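Fimbrial protein MyfA,Fimbrial protein MyfA,Fimbrial protein MyfA (Yersinia enterocolitica, PDB 5LND) forms the major structural subunit of the Myf fimbriae, surface fibres of pathogenic Yersinia that are a probable virulence factor. Local coordinates at residues 39-44 against 104-109; 63-68 against 82-87; 9-14 against 126-131. One frame throughout, in Å; residues are numbered along the deposited sequence.

Overall arrangement
All three contacts belong to one Ig-like beta sandwich. Contact 1 zips strand 37-52 to strand 97-108 within the larger sheet, contact 2 brings the loop before strand 67-69 against strand 81-88 of the three-stranded sheet, and contact 3 places the loop 9-14 beside strand 118-130. Contacts 1 and 2 have centres about 13 Å apart and meet directly, Val40 CG2 packing on Leu66 CD1 at 3.9 Å. Contact 3 lies on the opposite side of the chain's centre from contact 1, about 23 Å away between centres, yet the two are linked because strands 97-108 and 118-130 are neighbours. Contacts 2 and 3 approach to about 4 Å between nearest atoms without touching.

Contact 1. Residues 39-44 against 104-109; sequences NVRPTG and RVEEYV
Glu106 spreads its carboxylate between two arginines and an asparagine, on the face of the sheet that it shares with Asn39, Arg41 and Arg104. Its OE1 accepts a hydrogen bond from Arg41 NE at 2.9 Å, which is also a salt bridge. The oxygen lies at the guanidinium edge, in its plane, whereas the nitrogen stands above the carboxylate plane, the two planes being 59° apart. The same OE1 accepts from Asn39 ND2 at 3.2 Å, this time met nearly along its C-O axis and from within the amide plane. A water bridges OE1 to Arg41 NH2. The other oxygen, OE2, receives Arg104 NE at 3.0 Å, also at the edge of the guanidinium.

The strands are antiparallel neighbours in the larger sheet of the Ig-like sandwich. Asn39 with Glu106 and Arg41 with Arg104 are hydrogen-bonded pairs, Asn39 N reaching Glu106 O at 2.7 Å, and because residues two apart along a strand point to the same face, all four side chains gather there. Val40 and Val105 form the intervening non-hydrogen-bonded pair on the other face, where both pack on Met29 of strand 22-30.

Arg41 and Arg104 run side by side in the same direction with nearly parallel guanidinium planes, and Arg41 CD lies 3.5 Å from Arg104 NH2. The bend of Arg104 at chi3 (73°) turns its head back to Glu106, whose negative charge probably offsets the proximity of the two cations. Farther along, Asn39 OD1 sits 3.5 Å from Tyr108 CE2 at the ring edge, while the Tyr108 hydroxyl is hydrogen-bonded to Asp76.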
ATOM      1  N   ASN B  39       3.150 -12.916 -23.816  1.00 15.47           N
ATOM      2  CA  ASN B  39       2.724 -11.789 -23.014  1.00 15.89           C
ATOM      3  C   ASN B  39       2.579 -12.236 -21.566  1.00 15.58           C
ATOM      4  O   ASN B  39       2.183 -13.368 -21.308  1.00 16.22           O
ATOM      5  CB  ASN B  39       1.393 -11.246 -23.527  1.00 17.19           C
ATOM      6  CG  ASN B  39       1.529 -10.542 -24.852  1.00 19.14           C
ATOM      7  OD1 ASN B  39       2.538  -9.895 -25.113  1.00 18.30           O
ATOM      8  ND2 ASN B  39       0.509 -10.659 -25.701  1.00 16.88           N
ATOM      9  N   VAL B  40       2.938 -11.368 -20.626  1.00 14.26           N
ATOM     10  CA  VAL B  40       2.560 -11.571 -19.237  1.00 15.74           C
ATOM     11  C   VAL B  40       1.746 -10.347 -18.834  1.00 16.11           C
ATOM     12  O   VAL B  40       2.289  -9.246 -18.730  1.00 16.12           O
ATOM     13  CB  VAL B  40       3.772 -11.768 -18.304  1.00 14.74           C
ATOM     14  CG1 VAL B  40       3.314 -12.152 -16.903  1.00 14.17           C
ATOM     15  CG2 VAL B  40       4.691 -12.821 -18.846  1.00 12.94           C
ATOM     16  N   ARG B  41       0.441 -10.537 -18.646  1.00 15.76           N
ATOM     17  CA  ARG B  41      -0.466  -9.432 -18.367  1.00 17.95           C
ATOM     18  C   ARG B  41      -0.995  -9.452 -16.937  1.00 18.29           C
ATOM     19  O   ARG B  41      -1.706 -10.379 -16.551  1.00 19.83           O
ATOM     20  CB  ARG B  41      -1.662  -9.492 -19.314  1.00 19.54           C
ATOM     21  CG  ARG B  41      -1.316  -9.587 -20.786  1.00 17.34           C
ATOM     22  CD  ARG B  41      -2.537  -9.288 -21.606  1.00 18.89           C
ATOM     23  NE  ARG B  41      -2.250  -9.162 -23.028  1.00 19.74           N
ATOM     24  CZ  ARG B  41      -2.216  -8.000 -23.665  1.00 19.16           C
ATOM     25  NH1 ARG B  41      -2.452  -6.895 -22.988  1.00 21.52           N
ATOM     26  NH2 ARG B  41      -1.953  -7.938 -24.964  1.00 18.99           N
ATOM     27  N   PRO B  42      -0.680  -8.410 -16.154  1.00 18.37           N
ATOM     28  CA  PRO B  42      -1.179  -8.313 -14.773  1.00 17.75           C
ATOM     29  C   PRO B  42      -2.700  -8.292 -14.709  1.00 18.17           C
ATOM     30  O   PRO B  42      -3.340  -7.721 -15.587  1.00 20.84           O
ATOM     31  CB  PRO B  42      -0.635  -6.963 -14.295  1.00 15.78           C
ATOM     32  CG  PRO B  42       0.554  -6.697 -15.158  1.00 19.16           C
ATOM     33  CD  PRO B  42       0.215  -7.293 -16.503  1.00 18.49           C
ATOM     34  N   THR B  43      -3.275  -8.908 -13.685  1.00 17.74           N
ATOM     35  CA  THR B  43      -4.725  -8.931 -13.564  1.00 17.83           C
ATOM     36  C   THR B  43      -5.174  -8.584 -12.151  1.00 20.78           C
ATOM     37  O   THR B  43      -4.420  -8.756 -11.192  1.00 19.27           O
ATOM     38  CB  THR B  43      -5.336 -10.301 -13.991  1.00 20.12           C
ATOM     39  OG1 THR B  43      -5.043 -11.299 -13.006  1.00 21.37           O
ATOM     40  CG2 THR B  43      -4.827 -10.759 -15.380  1.00 18.65           C
ATOM     41  N   GLY B  44      -6.404  -8.097 -12.026  1.00 20.38           N
ATOM     42  CA  GLY B  44      -6.972  -7.820 -10.723  1.00 19.30           C
ATOM     43  C   GLY B  44      -6.257  -6.749  -9.925  1.00 19.14           C
ATOM     44  O   GLY B  44      -6.014  -5.653 -10.420  1.00 21.75           O
ATOM     45  N   ARG B 104      -2.089 -13.127 -16.364  1.00 20.73           N
ATOM     46  CA  ARG B 104      -2.427 -14.072 -17.420  1.00 18.24           C
ATOM     47  C   ARG B 104      -1.288 -14.169 -18.413  1.00 17.23           C
ATOM     48  O   ARG B 104      -0.819 -13.159 -18.938  1.00 18.84           O
ATOM     49  CB  ARG B 104      -3.691 -13.633 -18.148  1.00 20.44           C
ATOM     50  CG  ARG B 104      -4.021 -14.481 -19.358  1.00 19.15           C
ATOM     51  CD  ARG B 104      -5.371 -14.123 -19.934  1.00 21.83           C
ATOM     52  NE  ARG B 104      -5.346 -12.846 -20.638  1.00 23.15           N
ATOM     53  CZ  ARG B 104      -5.749 -11.687 -20.118  1.00 26.95           C
ATOM     54  NH1 ARG B 104      -6.218 -11.628 -18.878  1.00 25.06           N
ATOM     55  NH2 ARG B 104      -5.682 -10.580 -20.842  1.00 24.99           N
ATOM     56  N   VAL B 105      -0.835 -15.388 -18.658  1.00 15.76           N
ATOM     57  CA  VAL B 105       0.214 -15.622 -19.634  1.00 19.63           C
ATOM     58  C   VAL B 105      -0.413 -15.880 -20.994  1.00 17.50           C
ATOM     59  O   VAL B 105      -1.417 -16.569 -21.085  1.00 17.95           O
ATOM     60  CB  VAL B 105       1.091 -16.804 -19.226  1.00 19.91           C
ATOM     61  CG1 VAL B 105       2.163 -17.045 -20.260  1.00 17.93           C
ATOM     62  CG2 VAL B 105       1.730 -16.517 -17.893  1.00 18.30           C
ATOM     63  N   GLU B 106       0.173 -15.311 -22.044  1.00 17.48           N
ATOM     64  CA  GLU B 106      -0.312 -15.525 -23.402  1.00 17.54           C
ATOM     65  C   GLU B 106       0.821 -15.868 -24.374  1.00 18.14           C
ATOM     66  O   GLU B 106       1.821 -15.164 -24.438  1.00 18.22           O
ATOM     67  CB  GLU B 106      -1.042 -14.280 -23.896  1.00 17.85           C
ATOM     68  CG  GLU B 106      -2.195 -13.822 -23.036  1.00 16.44           C
ATOM     69  CD  GLU B 106      -2.797 -12.536 -23.549  1.00 21.37           C
ATOM     70  OE1 GLU B 106      -2.076 -11.802 -24.255  1.00 22.95           O
ATOM     71  OE2 GLU B 106      -3.982 -12.260 -23.261  1.00 20.04           O
ATOM     72  N   GLU B 107       0.651 -16.947 -25.132  1.00 17.85           N
ATOM     73  CA  GLU B 107       1.583 -17.307 -26.193  1.00 19.24           C
ATOM     74  C   GLU B 107       1.024 -16.822 -27.518  1.00 19.28           C
ATOM     75  O   GLU B 107      -0.136 -17.090 -27.827  1.00 18.39           O
ATOM     76  CB  GLU B 107       1.746 -18.823 -26.257  1.00 20.08           C
ATOM     77  CG  GLU B 107       2.674 -19.311 -27.363  1.00 20.65           C
ATOM     78  CD  GLU B 107       2.653 -20.823 -27.539  1.00 21.90           C
ATOM     79  OE1 GLU B 107       1.704 -21.480 -27.073  1.00 19.49           O
ATOM     80  OE2 GLU B 107       3.591 -21.359 -28.152  1.00 21.56           O
ATOM     81  N   TYR B 108       1.838 -16.125 -28.310  1.00 19.76           N
ATOM     82  CA  TYR B 108       1.364 -15.626 -29.600  1.00 17.74           C
ATOM     83  C   TYR B 108       2.168 -16.123 -30.801  1.00 20.98           C
ATOM     84  O   TYR B 108       3.275 -16.635 -30.657  1.00 18.86           O
ATOM     85  CB  TYR B 108       1.220 -14.095 -29.604  1.00 19.24           C
ATOM     86  CG  TYR B 108       2.466 -13.311 -29.258  1.00 17.13           C
ATOM     87  CD1 TYR B 108       3.482 -13.126 -30.183  1.00 16.71           C
ATOM     88  CD2 TYR B 108       2.603 -12.715 -28.016  1.00 18.33           C
ATOM     89  CE1 TYR B 108       4.606 -12.396 -29.872  1.00 16.66           C
ATOM     90  CE2 TYR B 108       3.725 -11.981 -27.693  1.00 16.29           C
ATOM     91  CZ  TYR B 108       4.729 -11.831 -28.621  1.00 18.39           C
ATOM     92  OH  TYR B 108       5.857 -11.101 -28.308  1.00 17.81           O
ATOM     93  N   VAL B 109       1.580 -15.988 -31.986  1.00 22.14           N
ATOM     94  CA  VAL B 109       2.247 -16.385 -33.215  1.00 22.61           C
ATOM     95  C   VAL B 109       2.334 -15.222 -34.175  1.00 24.93           C
ATOM     96  O   VAL B 109       1.641 -14.219 -34.007  1.00 24.89           O
ATOM     97  CB  VAL B 109       1.550 -17.568 -33.937  1.00 23.00           C
ATOM     98  CG1 VAL B 109       1.607 -18.827 -33.095  1.00 22.37           C
ATOM     99  CG2 VAL B 109       0.113 -17.214 -34.342  1.00 20.47           C
TER
HETATM  100  O   HOH W   1      -2.956 -10.215 -26.461  1.00 20.66           O

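Contact 2. Residues 63-68 against 82-87; sequences TNELSW and VEATFF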
ATOM      1  N   THR B  63      11.550  -6.959 -14.220  1.00 21.50           N
ATOM      2  CA  THR B  63      12.184  -8.118 -14.826  1.00 22.11           C
ATOM      3  C   THR B  63      13.190  -7.637 -15.861  1.00 20.67           C
ATOM      4  O   THR B  63      12.930  -6.683 -16.588  1.00 20.80           O
ATOM      5  CB  THR B  63      11.132  -9.090 -15.448  1.00 19.53           C
ATOM      6  OG1 THR B  63      11.786 -10.233 -16.004  1.00 19.64           O
ATOM      7  CG2 THR B  63      10.314  -8.410 -16.529  1.00 18.39           C
ATOM      8  N   ASN B  64      14.350  -8.278 -15.897  1.00 21.26           N
ATOM      9  CA  ASN B  64      15.379  -7.925 -16.857  1.00 20.79           C
ATOM     10  C   ASN B  64      15.312  -8.820 -18.084  1.00 24.34           C
ATOM     11  O   ASN B  64      16.140  -8.717 -18.983  1.00 28.28           O
ATOM     12  CB  ASN B  64      16.769  -8.039 -16.226  1.00 23.51           C
ATOM     13  CG  ASN B  64      17.026  -6.983 -15.167  1.00 25.58           C
ATOM     14  OD1 ASN B  64      16.565  -5.846 -15.278  1.00 27.50           O
ATOM     15  ND2 ASN B  64      17.769  -7.355 -14.130  1.00 21.32           N
ATOM     16  N   GLU B  65      14.321  -9.702 -18.107  1.00 24.01           N
ATOM     17  CA  GLU B  65      14.169 -10.658 -19.185  1.00 21.48           C
ATOM     18  C   GLU B  65      13.038 -10.301 -20.136  1.00 19.44           C
ATOM     19  O   GLU B  65      12.999 -10.805 -21.250  1.00 25.89           O
ATOM     20  CB  GLU B  65      13.939 -12.064 -18.627  1.00 23.74           C
ATOM     21  CG  GLU B  65      15.071 -12.596 -17.748  1.00 23.47           C
ATOM     22  CD  GLU B  65      15.053 -12.004 -16.361  1.00 23.19           C
ATOM     23  OE1 GLU B  65      13.954 -11.715 -15.858  1.00 23.37           O
ATOM     24  OE2 GLU B  65      16.134 -11.803 -15.785  1.00 28.62           O
ATOM     25  N   LEU B  66      12.121  -9.439 -19.707  1.00 18.54           N
ATOM     26  CA  LEU B  66      10.968  -9.097 -20.536  1.00 18.29           C
ATOM     27  C   LEU B  66      10.858  -7.600 -20.803  1.00 18.92           C
ATOM     28  O   LEU B  66      11.296  -6.775 -20.008  1.00 21.64           O
ATOM     29  CB  LEU B  66       9.669  -9.607 -19.911  1.00 18.54           C
ATOM     30  CG  LEU B  66       9.580 -11.035 -19.372  1.00 16.90           C
ATOM     31  CD1 LEU B  66       8.244 -11.213 -18.710  1.00 19.06           C
ATOM     32  CD2 LEU B  66       9.735 -12.077 -20.437  1.00 18.17           C
ATOM     33  N   SER B  67      10.279  -7.264 -21.946  1.00 17.66           N
ATOM     34  CA  SER B  67      10.027  -5.884 -22.292  1.00 19.95           C
ATOM     35  C   SER B  67       8.676  -5.515 -21.730  1.00 17.40           C
ATOM     36  O   SER B  67       7.930  -6.371 -21.277  1.00 17.01           O
ATOM     37  CB  SER B  67      10.054  -5.696 -23.803  1.00 19.35           C
ATOM     38  OG  SER B  67      11.361  -5.816 -24.303  1.00 19.41           O
ATOM     39  N   TRP B  68       8.374  -4.231 -21.758  1.00 18.74           N
ATOM     40  CA  TRP B  68       7.139  -3.736 -21.200  1.00 17.83           C
ATOM     41  C   TRP B  68       6.486  -2.890 -22.266  1.00 19.70           C
ATOM     42  O   TRP B  68       7.170  -2.255 -23.076  1.00 19.28           O
ATOM     43  CB  TRP B  68       7.452  -2.924 -19.952  1.00 19.18           C
ATOM     44  CG  TRP B  68       6.303  -2.228 -19.310  1.00 19.09           C
ATOM     45  CD1 TRP B  68       5.936  -0.928 -19.493  1.00 20.92           C
ATOM     46  CD2 TRP B  68       5.396  -2.767 -18.337  1.00 19.64           C
ATOM     47  NE1 TRP B  68       4.849  -0.627 -18.712  1.00 20.06           N
ATOM     48  CE2 TRP B  68       4.495  -1.740 -17.993  1.00 20.38           C
ATOM     49  CE3 TRP B  68       5.250  -4.021 -17.737  1.00 16.69           C
ATOM     50  CZ2 TRP B  68       3.464  -1.930 -17.068  1.00 18.11           C
ATOM     51  CZ3 TRP B  68       4.230  -4.206 -16.823  1.00 17.01           C
ATOM     52  CH2 TRP B  68       3.348  -3.170 -16.500  1.00 19.33           C
ATOM     53  N   VAL B  82      11.211 -20.086 -22.103  1.00 24.36           N
ATOM     54  CA  VAL B  82      11.599 -18.785 -21.566  1.00 23.25           C
ATOM     55  C   VAL B  82      11.473 -18.766 -20.044  1.00 24.00           C
ATOM     56  O   VAL B  82      10.472 -19.216 -19.484  1.00 22.67           O
ATOM     57  CB  VAL B  82      10.707 -17.661 -22.109  1.00 24.82           C
ATOM     58  CG1 VAL B  82      11.132 -16.316 -21.537  1.00 21.58           C
ATOM     59  CG2 VAL B  82      10.746 -17.638 -23.612  1.00 24.76           C
ATOM     60  N   GLU B  83      12.488 -18.229 -19.382  1.00 24.69           N
ATOM     61  CA  GLU B  83      12.415 -17.988 -17.953  1.00 26.35           C
ATOM     62  C   GLU B  83      12.523 -16.507 -17.661  1.00 23.09           C
ATOM     63  O   GLU B  83      13.187 -15.764 -18.391  1.00 24.67           O
ATOM     64  CB  GLU B  83      13.537 -18.722 -17.235  1.00 30.05           C
ATOM     65  CG  GLU B  83      13.659 -20.169 -17.641  1.00 30.23           C
ATOM     66  CD  GLU B  83      14.417 -20.977 -16.633  1.00 37.95           C
ATOM     67  OE1 GLU B  83      14.865 -20.397 -15.623  1.00 45.54           O
ATOM     68  OE2 GLU B  83      14.559 -22.192 -16.843  1.00 40.03           O
ATOM     69  N   ALA B  84      11.875 -16.086 -16.580  1.00 20.57           N
ATOM     70  CA  ALA B  84      11.984 -14.711 -16.111  1.00 19.92           C
ATOM     71  C   ALA B  84      11.913 -14.688 -14.602  1.00 20.55           C
ATOM     72  O   ALA B  84      11.115 -15.412 -14.010  1.00 23.51           O
ATOM     73  CB  ALA B  84      10.892 -13.856 -16.699  1.00 18.84           C
ATOM     74  N   THR B  85      12.760 -13.869 -13.983  1.00 19.88           N
ATOM     75  CA  THR B  85      12.644 -13.596 -12.554  1.00 20.20           C
ATOM     76  C   THR B  85      12.095 -12.189 -12.365  1.00 19.55           C
ATOM     77  O   THR B  85      12.523 -11.254 -13.038  1.00 19.18           O
ATOM     78  CB  THR B  85      13.987 -13.717 -11.828  1.00 19.73           C
ATOM     79  OG1 THR B  85      14.567 -14.995 -12.099  1.00 20.72           O
ATOM     80  CG2 THR B  85      13.803 -13.568 -10.326  1.00 21.03           C
ATOM     81  N   PHE B  86      11.134 -12.045 -11.462  1.00 19.85           N
ATOM     82  CA  PHE B  86      10.612 -10.734 -11.135  1.00 21.33           C
ATOM     83  C   PHE B  86      11.174 -10.314  -9.792  1.00 22.53           C
ATOM     84  O   PHE B  86      10.989 -11.007  -8.788  1.00 22.31           O
ATOM     85  CB  PHE B  86       9.083 -10.745 -11.123  1.00 18.64           C
ATOM     86  CG  PHE B  86       8.474 -11.032 -12.464  1.00 17.09           C
ATOM     87  CD1 PHE B  86       8.102  -9.994 -13.308  1.00 15.41           C
ATOM     88  CD2 PHE B  86       8.277 -12.346 -12.885  1.00 18.26           C
ATOM     89  CE1 PHE B  86       7.539 -10.258 -14.551  1.00 17.32           C
ATOM     90  CE2 PHE B  86       7.719 -12.621 -14.130  1.00 16.63           C
ATOM     91  CZ  PHE B  86       7.351 -11.572 -14.961  1.00 17.73           C
ATOM     92  N   PHE B  87      11.875  -9.188  -9.782  1.00 19.69           N
ATOM     93  CA  PHE B  87      12.562  -8.752  -8.583  1.00 19.74           C
ATOM     94  C   PHE B  87      12.024  -7.415  -8.087  1.00 21.03           C
ATOM     95  O   PHE B  87      11.358  -6.691  -8.827  1.00 18.34           O
ATOM     96  CB  PHE B  87      14.063  -8.655  -8.847  1.00 20.64           C
ATOM     97  CG  PHE B  87      14.428  -7.624  -9.871  1.00 21.37           C
ATOM     98  CD1 PHE B  87      14.613  -6.302  -9.507  1.00 18.79           C
ATOM     99  CD2 PHE B  87      14.585  -7.978 -11.201  1.00 22.96           C
ATOM    100  CE1 PHE B  87      14.935  -5.359 -10.443  1.00 20.81           C
ATOM    101  CE2 PHE B  87      14.910  -7.033 -12.149  1.00 22.06           C
ATOM    102  CZ  PHE B  87      15.085  -5.719 -11.767  1.00 21.20           C
TER
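Glu65 OE1 is gripped by two donors from opposite faces of its carboxylate plane. Thr63 OG1 donates a hydrogen bond to it at 2.6 Å, on the anti side, and Thr85 N donates at 3.1 Å from well above the plane, in a moderately bent bond. A bend at chi2 (77°) folds the glutamate back over Ala84, so that CG runs past Glu83 O and the carboxylate arrives at the backbone of strand 81-88.

Thr63 itself lies alongside Phe86. With OG1 opposite the backbone N across chi1 (-178°), the hydroxyl is carried over one face of the ring, while CB packs on Phe86 CD1 at 3.8 Å. In the Ig-like sandwich, strand 81-88 is an outermost strand of the three-stranded sheet within this chain, and residues 63-66 lie against it on the way to strand 67-69 of the larger sheet.

Leu66 completes the apolar side of the contact. Its CD1 meets Phe86 CZ at 3.9 Å, the two side chains crossing at about a right angle, and its CG touches Ala84 CB at 4.1 Å. Trp73 of strand 72-75 stacks edge-to-face with the Phe86 ring and also touches Thr63 and Leu66. At the other end, Asn64 swings its amide to Phe87, ND2 coming within 3.5 Å of CE2, with the amide and ring planes 48° apart.

Contact 3. Residues 9-14 against 126-131; sequences TENEIV and ATKTVK
Lys128 reaches out of strand 118-130 to the loop 9-14 and ends its side chain between two backbone carbonyls, those of Thr9 and Asn11. In this self-complemented Ig-like subunit the C-terminal strand 118-130, which pairs antiparallel with strand 97-108 and runs here roughly parallel to residues 9-14, is consistent with the donor strand that fills the groove of the incomplete sandwich.

The lysine leaves its backbone with CG opposite N across chi1 (175°), turns once at chi2 (69°) and is extended from there to NZ. The bend directs the ammonium into the curve of the loop. There NZ bonds Asn11 O in the plane of that carbonyl, at a distance short enough for its exact value to be doubtful, and Thr9 O at 2.8 Å, from above the carbonyl plane. The loop is also braced from within, Thr9 OG1 donating to Asn11 OD1 at 2.6 Å, while Asn11 ND2 is tied to Pro23 O.

Ile13 crosses the aliphatic part of the lysine at about a right angle. Its CD1, at the tip of an extended CG1 branch, touches Lys128 CE at 3.7 Å, and its other branch, CG2, packs on Val130 CG2 at 4.0 Å. A water accepts from Ile13 N and donates to Thr129 O, linking the two backbones. Beyond it the two segments draw together in a single bridge at Val14 and Lys131. Lys131 CB and CG lie close to Ile13 O, and Lys131 N donates to that same Ile13 O at 2.7 Å.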
ATOM      1  N   THR B   9      10.025 -17.014  -5.226  1.00 22.30           N
ATOM      2  CA  THR B   9      11.389 -17.504  -5.105  1.00 23.77           C
ATOM      3  C   THR B   9      11.706 -17.932  -3.677  1.00 26.89           C
ATOM      4  O   THR B   9      10.891 -17.749  -2.775  1.00 26.94           O
ATOM      5  CB  THR B   9      12.393 -16.471  -5.544  1.00 21.54           C
ATOM      6  OG1 THR B   9      12.148 -15.256  -4.835  1.00 24.25           O
ATOM      7  CG2 THR B   9      12.300 -16.228  -7.046  1.00 20.22           C
ATOM      8  N   GLU B  10      12.895 -18.497  -3.479  1.00 27.79           N
ATOM      9  CA  GLU B  10      13.278 -19.078  -2.190  1.00 30.34           C
ATOM     10  C   GLU B  10      13.900 -18.073  -1.232  1.00 28.35           C
ATOM     11  O   GLU B  10      13.887 -18.280  -0.022  1.00 28.20           O
ATOM     12  CB  GLU B  10      14.233 -20.260  -2.384  1.00 31.17           C
ATOM     13  CG  GLU B  10      13.542 -21.567  -2.772  1.00 42.78           C
ATOM     14  CD  GLU B  10      14.532 -22.687  -3.049  1.00 56.60           C
ATOM     15  OE1 GLU B  10      15.748 -22.451  -2.886  1.00 59.20           O
ATOM     16  OE2 GLU B  10      14.099 -23.798  -3.426  1.00 58.54           O
ATOM     17  N   ASN B  11      14.439 -16.988  -1.773  1.00 28.52           N
ATOM     18  CA  ASN B  11      15.120 -16.001  -0.940  1.00 30.54           C
ATOM     19  C   ASN B  11      14.225 -15.332   0.104  1.00 31.69           C
ATOM     20  O   ASN B  11      13.041 -15.086  -0.119  1.00 28.06           O
ATOM     21  CB  ASN B  11      15.871 -14.972  -1.794  1.00 28.62           C
ATOM     22  CG  ASN B  11      14.993 -14.318  -2.825  1.00 27.22           C
ATOM     23  OD1 ASN B  11      14.462 -14.983  -3.711  1.00 28.04           O
ATOM     24  ND2 ASN B  11      14.848 -13.004  -2.731  1.00 26.11           N
ATOM     25  N   GLU B  12      14.802 -15.064   1.263  1.00 30.69           N
ATOM     26  CA  GLU B  12      14.037 -14.539   2.377  1.00 28.11           C
ATOM     27  C   GLU B  12      13.979 -13.026   2.286  1.00 26.37           C
ATOM     28  O   GLU B  12      14.996 -12.374   2.086  1.00 29.53           O
ATOM     29  CB  GLU B  12      14.707 -14.974   3.672  1.00 32.97           C
ATOM     30  CG  GLU B  12      14.043 -14.511   4.947  1.00 35.65           C
ATOM     31  CD  GLU B  12      14.738 -15.071   6.175  1.00 42.87           C
ATOM     32  OE1 GLU B  12      15.349 -14.279   6.923  1.00 42.10           O
ATOM     33  OE2 GLU B  12      14.681 -16.301   6.385  1.00 50.55           O
ATOM     34  N   ILE B  13      12.789 -12.462   2.417  1.00 24.63           N
ATOM     35  CA  ILE B  13      12.680 -11.018   2.422  1.00 23.47           C
ATOM     36  C   ILE B  13      12.183 -10.518   3.778  1.00 26.44           C
ATOM     37  O   ILE B  13      11.246 -11.075   4.361  1.00 22.93           O
ATOM     38  CB  ILE B  13      11.796 -10.508   1.276  1.00 24.88           C
ATOM     39  CG1 ILE B  13      12.214 -11.149  -0.050  1.00 22.08           C
ATOM     40  CG2 ILE B  13      11.901  -9.012   1.161  1.00 24.78           C
ATOM     41  CD1 ILE B  13      11.464 -10.624  -1.251  1.00 20.60           C
ATOM     42  N   VAL B  14      12.836  -9.470   4.272  1.00 27.64           N
ATOM     43  CA  VAL B  14      12.514  -8.858   5.553  1.00 25.93           C
ATOM     44  C   VAL B  14      12.097  -7.441   5.234  1.00 24.94           C
ATOM     45  O   VAL B  14      12.631  -6.844   4.298  1.00 24.84           O
ATOM     46  CB  VAL B  14      13.758  -8.829   6.459  1.00 29.27           C
ATOM     47  CG1 VAL B  14      13.503  -8.049   7.737  1.00 29.03           C
ATOM     48  CG2 VAL B  14      14.189 -10.239   6.786  1.00 30.25           C
ATOM     49  N   ALA B 126       0.668 -16.282  -7.592  1.00 19.68           N
ATOM     50  CA  ALA B 126       1.627 -16.684  -6.563  1.00 21.22           C
ATOM     51  C   ALA B 126       1.718 -15.623  -5.468  1.00 21.08           C
ATOM     52  O   ALA B 126       1.413 -14.453  -5.697  1.00 20.19           O
ATOM     53  CB  ALA B 126       3.000 -16.949  -7.165  1.00 20.34           C
ATOM     54  N   THR B 127       2.134 -16.033  -4.275  1.00 20.95           N
ATOM     55  CA  THR B 127       2.293 -15.089  -3.177  1.00 21.58           C
ATOM     56  C   THR B 127       3.693 -15.194  -2.601  1.00 20.01           C
ATOM     57  O   THR B 127       4.223 -16.287  -2.460  1.00 21.36           O
ATOM     58  CB  THR B 127       1.243 -15.306  -2.060  1.00 20.83           C
ATOM     59  OG1 THR B 127       1.472 -16.568  -1.433  1.00 27.29           O
ATOM     60  CG2 THR B 127      -0.167 -15.273  -2.614  1.00 18.06           C
ATOM     61  N   LYS B 128       4.295 -14.050  -2.299  1.00 20.21           N
ATOM     62  CA  LYS B 128       5.627 -14.011  -1.715  1.00 21.81           C
ATOM     63  C   LYS B 128       5.523 -13.363  -0.340  1.00 23.03           C
ATOM     64  O   LYS B 128       4.789 -12.392  -0.150  1.00 24.77           O
ATOM     65  CB  LYS B 128       6.571 -13.220  -2.620  1.00 22.54           C
ATOM     66  CG  LYS B 128       7.964 -12.995  -2.076  1.00 23.35           C
ATOM     67  CD  LYS B 128       8.744 -14.285  -2.034  1.00 22.58           C
ATOM     68  CE  LYS B 128      10.151 -14.027  -1.566  1.00 20.78           C
ATOM     69  NZ  LYS B 128      10.850 -15.301  -1.346  1.00 23.29           N
ATOM     70  N   THR B 129       6.233 -13.917   0.630  1.00 22.97           N
ATOM     71  CA  THR B 129       6.157 -13.409   1.991  1.00 25.59           C
ATOM     72  C   THR B 129       7.208 -12.338   2.200  1.00 23.76           C
ATOM     73  O   THR B 129       8.345 -12.492   1.771  1.00 24.81           O
ATOM     74  CB  THR B 129       6.372 -14.540   3.005  1.00 26.71           C
ATOM     75  OG1 THR B 129       5.378 -15.548   2.804  1.00 29.22           O
ATOM     76  CG2 THR B 129       6.289 -14.023   4.433  1.00 26.62           C
ATOM     77  N   VAL B 130       6.820 -11.240   2.834  1.00 24.18           N
ATOM     78  CA  VAL B 130       7.796 -10.303   3.363  1.00 23.46           C
ATOM     79  C   VAL B 130       7.697 -10.375   4.878  1.00 24.19           C
ATOM     80  O   VAL B 130       6.646 -10.102   5.454  1.00 25.27           O
ATOM     81  CB  VAL B 130       7.564  -8.865   2.876  1.00 22.97           C
ATOM     82  CG1 VAL B 130       8.421  -7.907   3.667  1.00 25.35           C
ATOM     83  CG2 VAL B 130       7.889  -8.749   1.402  1.00 23.43           C
ATOM     84  N   LYS B 131       8.788 -10.775   5.519  1.00 27.25           N
ATOM     85  CA  LYS B 131       8.802 -10.942   6.964  1.00 28.81           C
ATOM     86  C   LYS B 131       8.985  -9.617   7.687  1.00 27.74           C
ATOM     87  O   LYS B 131       9.597  -8.690   7.160  1.00 28.42           O
ATOM     88  CB  LYS B 131       9.919 -11.895   7.368  1.00 28.18           C
ATOM     89  CG  LYS B 131       9.838 -13.270   6.725  1.00 33.50           C
ATOM     90  CD  LYS B 131       8.642 -14.083   7.199  1.00 36.36           C
ATOM     91  CE  LYS B 131       8.777 -15.548   6.789  1.00 43.14           C
ATOM     92  NZ  LYS B 131      10.067 -16.137   7.258  1.00 42.59           N
TER
HETATM   93  O   HOH W   2      10.430 -14.214   2.569  1.00 29.13           O